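Local coordinates for protein putative HTH-type transcriptional regulator PH0061 (Pyrococcus horikoshii, PDB 2DBB) that probably binds specific DNA sequences through a helix-turn-helix domain and regulates transcription, as a member of the AsnC family, at residues Met68-Asp81 with Ile131-Val145. Sequence-based numbering, arbitrary orientation.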
# COMPACT_ATOMS: atom_id res chain seq x y z
N MET B 68 -11.85 5.98 4.46
CA MET B 68 -12.23 4.71 3.86
C MET B 68 -11.54 4.65 2.51
O MET B 68 -11.28 5.69 1.89
CB MET B 68 -13.76 4.61 3.68
CG MET B 68 -14.35 5.50 2.59
SD MET B 68 -16.12 5.16 2.23
CE MET B 68 -15.98 3.74 1.24
N TYR B 69 -11.21 3.45 2.05
CA TYR B 69 -10.56 3.28 0.76
C TYR B 69 -11.59 3.01 -0.32
O TYR B 69 -12.70 2.55 -0.05
CB TYR B 69 -9.60 2.10 0.76
CG TYR B 69 -8.25 2.34 1.38
CD1 TYR B 69 -7.50 3.47 1.06
CD2 TYR B 69 -7.69 1.41 2.26
CE1 TYR B 69 -6.22 3.67 1.58
CE2 TYR B 69 -6.42 1.60 2.80
CZ TYR B 69 -5.69 2.73 2.45
OH TYR B 69 -4.42 2.91 2.96
N ALA B 70 -11.20 3.30 -1.55
CA ALA B 70 -12.02 3.04 -2.72
C ALA B 70 -11.00 2.61 -3.76
O ALA B 70 -9.91 3.18 -3.84
CB ALA B 70 -12.75 4.30 -3.18
N ILE B 71 -11.34 1.58 -4.53
CA ILE B 71 -10.45 1.11 -5.57
C ILE B 71 -11.18 1.41 -6.87
O ILE B 71 -12.36 1.10 -7.01
CB ILE B 71 -10.21 -0.42 -5.49
CG1 ILE B 71 -9.50 -0.78 -4.17
CG2 ILE B 71 -9.39 -0.87 -6.68
CD1 ILE B 71 -8.08 -0.26 -4.06
N VAL B 72 -10.48 2.05 -7.80
CA VAL B 72 -11.06 2.37 -9.09
C VAL B 72 -10.37 1.53 -10.16
O VAL B 72 -9.15 1.58 -10.34
CB VAL B 72 -10.92 3.88 -9.40
CG1 VAL B 72 -11.52 4.20 -10.77
CG2 VAL B 72 -11.62 4.68 -8.31
N LEU B 73 -11.17 0.73 -10.84
CA LEU B 73 -10.69 -0.15 -11.89
C LEU B 73 -11.04 0.50 -13.23
O LEU B 73 -12.20 0.77 -13.52
CB LEU B 73 -11.39 -1.51 -11.76
CG LEU B 73 -11.34 -2.11 -10.35
CD1 LEU B 73 -12.32 -3.27 -10.25
CD2 LEU B 73 -9.93 -2.56 -10.02
N ILE B 74 -10.02 0.75 -14.04
CA ILE B 74 -10.24 1.42 -15.31
C ILE B 74 -9.81 0.62 -16.52
O ILE B 74 -8.74 0.02 -16.54
CB ILE B 74 -9.49 2.77 -15.36
CG1 ILE B 74 -9.91 3.66 -14.19
CG2 ILE B 74 -9.76 3.47 -16.69
CD1 ILE B 74 -8.96 4.84 -13.92
N LYS B 75 -10.66 0.61 -17.54
CA LYS B 75 -10.35 -0.05 -18.80
C LYS B 75 -10.32 1.07 -19.85
O LYS B 75 -11.33 1.71 -20.11
CB LYS B 75 -11.42 -1.08 -19.18
CG LYS B 75 -11.03 -1.90 -20.41
CD LYS B 75 -9.71 -2.62 -20.16
CE LYS B 75 -9.20 -3.38 -21.38
NZ LYS B 75 -7.89 -4.04 -21.09
N SER B 76 -9.15 1.30 -20.44
CA SER B 76 -8.97 2.34 -21.45
C SER B 76 -9.32 1.92 -22.87
O SER B 76 -9.31 0.73 -23.22
CB SER B 76 -7.53 2.85 -21.43
OG SER B 76 -7.22 3.45 -20.19
N LYS B 77 -9.62 2.91 -23.71
CA LYS B 77 -9.94 2.65 -25.10
C LYS B 77 -8.65 2.59 -25.91
O LYS B 77 -8.57 1.86 -26.90
CB LYS B 77 -10.83 3.77 -25.65
CG LYS B 77 -12.15 3.95 -24.91
CD LYS B 77 -12.92 5.14 -25.49
CE LYS B 77 -14.20 5.42 -24.70
NZ LYS B 77 -15.12 4.25 -24.70
N VAL B 78 -7.64 3.35 -25.49
CA VAL B 78 -6.34 3.37 -26.18
C VAL B 78 -5.20 3.71 -25.21
O VAL B 78 -5.42 4.38 -24.20
CB VAL B 78 -6.33 4.42 -27.32
CG1 VAL B 78 -7.56 4.29 -28.19
CG2 VAL B 78 -6.24 5.82 -26.75
N PRO B 79 -3.97 3.27 -25.51
CA PRO B 79 -2.79 3.52 -24.67
C PRO B 79 -2.58 5.00 -24.36
O PRO B 79 -2.39 5.39 -23.21
CB PRO B 79 -1.64 2.95 -25.49
CG PRO B 79 -2.29 1.83 -26.23
CD PRO B 79 -3.59 2.45 -26.68
N SER B 80 -2.61 5.81 -25.41
CA SER B 80 -2.43 7.25 -25.29
C SER B 80 -3.35 7.84 -24.23
O SER B 80 -2.97 8.77 -23.51
CB SER B 80 -2.70 7.94 -26.63
OG SER B 80 -2.64 9.35 -26.51
N ASP B 81 -4.56 7.30 -24.14
CA ASP B 81 -5.53 7.77 -23.17
C ASP B 81 -5.13 7.32 -21.77
O ASP B 81 -5.28 8.06 -20.80
CB ASP B 81 -6.93 7.23 -23.48
CG ASP B 81 -7.53 7.87 -24.73
OD1 ASP B 81 -7.08 8.96 -25.12
OD2 ASP B 81 -8.47 7.27 -25.30
N ILE B 131 -11.55 11.42 -15.39
CA ILE B 131 -11.31 10.23 -16.20
C ILE B 131 -12.12 10.30 -17.48
O ILE B 131 -13.33 10.09 -17.49
CB ILE B 131 -11.70 8.94 -15.44
CG1 ILE B 131 -10.91 8.86 -14.13
CG2 ILE B 131 -11.41 7.72 -16.31
CD1 ILE B 131 -11.29 7.68 -13.28
N LYS B 132 -11.44 10.60 -18.58
CA LYS B 132 -12.12 10.70 -19.87
C LYS B 132 -11.63 9.59 -20.79
O LYS B 132 -10.53 9.06 -20.60
CB LYS B 132 -11.85 12.06 -20.53
CG LYS B 132 -12.12 13.29 -19.67
CD LYS B 132 -10.88 13.71 -18.89
CE LYS B 132 -11.09 15.04 -18.19
NZ LYS B 132 -9.89 15.49 -17.42
N ASN B 133 -12.45 9.25 -21.78
CA ASN B 133 -12.08 8.24 -22.77
C ASN B 133 -11.88 6.84 -22.20
O ASN B 133 -10.99 6.11 -22.64
CB ASN B 133 -10.80 8.68 -23.49
CG ASN B 133 -10.88 10.10 -24.02
OD1 ASN B 133 -9.86 10.71 -24.35
ND2 ASN B 133 -12.10 10.64 -24.11
N ALA B 134 -12.72 6.45 -21.24
CA ALA B 134 -12.63 5.13 -20.64
C ALA B 134 -13.81 4.28 -21.10
O ALA B 134 -14.93 4.75 -21.18
CB ALA B 134 -12.63 5.24 -19.12
N GLU B 135 -13.54 3.02 -21.44
CA GLU B 135 -14.59 2.12 -21.88
C GLU B 135 -15.35 1.63 -20.64
O GLU B 135 -16.57 1.51 -20.66
CB GLU B 135 -13.98 0.94 -22.63
CG GLU B 135 -14.94 -0.24 -22.87
CD GLU B 135 -16.07 0.08 -23.85
OE1 GLU B 135 -16.97 -0.78 -24.02
OE2 GLU B 135 -16.05 1.17 -24.45
N ASN B 136 -14.62 1.37 -19.57
CA ASN B 136 -15.23 0.88 -18.34
C ASN B 136 -14.53 1.41 -17.10
O ASN B 136 -13.31 1.43 -17.02
CB ASN B 136 -15.21 -0.66 -18.32
CG ASN B 136 -16.28 -1.27 -19.19
OD1 ASN B 136 -17.44 -1.39 -18.79
ND2 ASN B 136 -15.90 -1.66 -20.40
N VAL B 137 -15.33 1.82 -16.12
CA VAL B 137 -14.83 2.32 -14.85
C VAL B 137 -15.65 1.66 -13.74
O VAL B 137 -16.87 1.77 -13.71
CB VAL B 137 -14.98 3.85 -14.73
CG1 VAL B 137 -14.54 4.29 -13.34
CG2 VAL B 137 -14.15 4.54 -15.79
N GLU B 138 -14.97 0.96 -12.84
CA GLU B 138 -15.63 0.30 -11.72
C GLU B 138 -15.09 0.87 -10.43
O GLU B 138 -13.88 0.90 -10.22
CB GLU B 138 -15.35 -1.21 -11.73
CG GLU B 138 -15.96 -1.99 -12.86
CD GLU B 138 -17.47 -2.00 -12.81
OE1 GLU B 138 -18.05 -1.71 -11.73
OE2 GLU B 138 -18.08 -2.31 -13.85
N VAL B 139 -15.98 1.33 -9.56
CA VAL B 139 -15.56 1.86 -8.27
C VAL B 139 -15.93 0.84 -7.19
O VAL B 139 -17.09 0.45 -7.07
CB VAL B 139 -16.25 3.19 -7.93
CG1 VAL B 139 -15.81 3.66 -6.54
CG2 VAL B 139 -15.91 4.25 -8.98
N ILE B 140 -14.94 0.41 -6.42
CA ILE B 140 -15.18 -0.54 -5.33
C ILE B 140 -14.96 0.18 -4.01
O ILE B 140 -13.85 0.63 -3.73
CB ILE B 140 -14.21 -1.74 -5.37
CG1 ILE B 140 -14.20 -2.39 -6.76
CG2 ILE B 140 -14.62 -2.76 -4.30
CD1 ILE B 140 -15.54 -2.93 -7.19
N LEU B 141 -16.01 0.30 -3.20
CA LEU B 141 -15.87 0.94 -1.90
C LEU B 141 -15.34 -0.13 -0.94
O LEU B 141 -15.86 -1.24 -0.89
CB LEU B 141 -17.23 1.45 -1.42
CG LEU B 141 -17.96 2.38 -2.41
CD1 LEU B 141 -19.26 2.87 -1.79
CD2 LEU B 141 -17.06 3.56 -2.77
N ILE B 142 -14.29 0.20 -0.19
CA ILE B 142 -13.71 -0.78 0.74
C ILE B 142 -14.34 -0.70 2.12
O ILE B 142 -14.11 0.25 2.86
CB ILE B 142 -12.19 -0.61 0.86
CG1 ILE B 142 -11.53 -0.71 -0.52
CG2 ILE B 142 -11.61 -1.70 1.78
CD1 ILE B 142 -11.82 -2.03 -1.26
N SER B 143 -15.15 -1.70 2.47
CA SER B 143 -15.82 -1.72 3.76
C SER B 143 -14.91 -2.25 4.86
O SER B 143 -15.09 -1.93 6.03
CB SER B 143 -17.09 -2.56 3.68
OG SER B 143 -16.80 -3.86 3.20
N GLU B 144 -13.93 -3.07 4.48
CA GLU B 144 -13.01 -3.62 5.47
C GLU B 144 -11.62 -3.90 4.92
O GLU B 144 -11.47 -4.46 3.84
CB GLU B 144 -13.56 -4.93 6.04
CG GLU B 144 -14.89 -4.81 6.77
CD GLU B 144 -15.53 -6.17 7.03
OE1 GLU B 144 -14.84 -7.06 7.59
OE2 GLU B 144 -16.71 -6.35 6.68
N VAL B 145 -10.61 -3.50 5.68
CA VAL B 145 -9.23 -3.78 5.32
C VAL B 145 -8.80 -4.89 6.28
O VAL B 145 -8.67 -4.67 7.48
CB VAL B 145 -8.32 -2.54 5.53
CG1 VAL B 145 -6.85 -2.93 5.28
CG2 VAL B 145 -8.74 -1.43 4.57
O HOH W 1 -11.79 1.39 3.66
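V145 CG2 meets the Y69 ring at its edge, near the ring plane, 3.8 Å from CD2, while R110 makes a cation-pi contact with the same ring. Strands 68-76 and 134-148 are the first and last strands of the antiparallel sheet (order 2-3-1-4) of the βαββαβ, RAM-type domain of AsnC/Lrp regulators; the axes of 68-76 and 136-142 lie 160° apart in N-to-C direction. The hydrogen-bonded pairs are I71-I140, L73-E138 and K75-N136, with A70-L141, V72-V139 and I74-V137 as non-hydrogen-bonded pairs; I140 N to I71 O, 2.7 Å, is nearly straight (172° at the hydrogen). Beyond I142 N to Y69 O, a water accepts from Y69 N and donates to I142 O. V72 and V139 lie on the face covered by helix 117-129, V72 touching F127 and V139 touching I124. I74 CD1 meets I131 CD1 tip to tip at 3.7 Å on this side. On the other face, L73 CD1 packs against I140 CG1, and I71 also touches I108 of the second subunit. Near S76 the register slips by one in a classic beta bulge: K75 O accepts from E135 N at 2.9 Å and only weakly from N136 N. Past the bulge, D81 OD2 lies 3.3 Å from N133 CB; an alanine here would remove the carboxylate and probably open a gap beside N133 CB. A bend at the end of K77 (chi4 -60°) brings NZ to E135 OE2, a salt bridge of 3.2 Å in which the side chains cross at about a right angle.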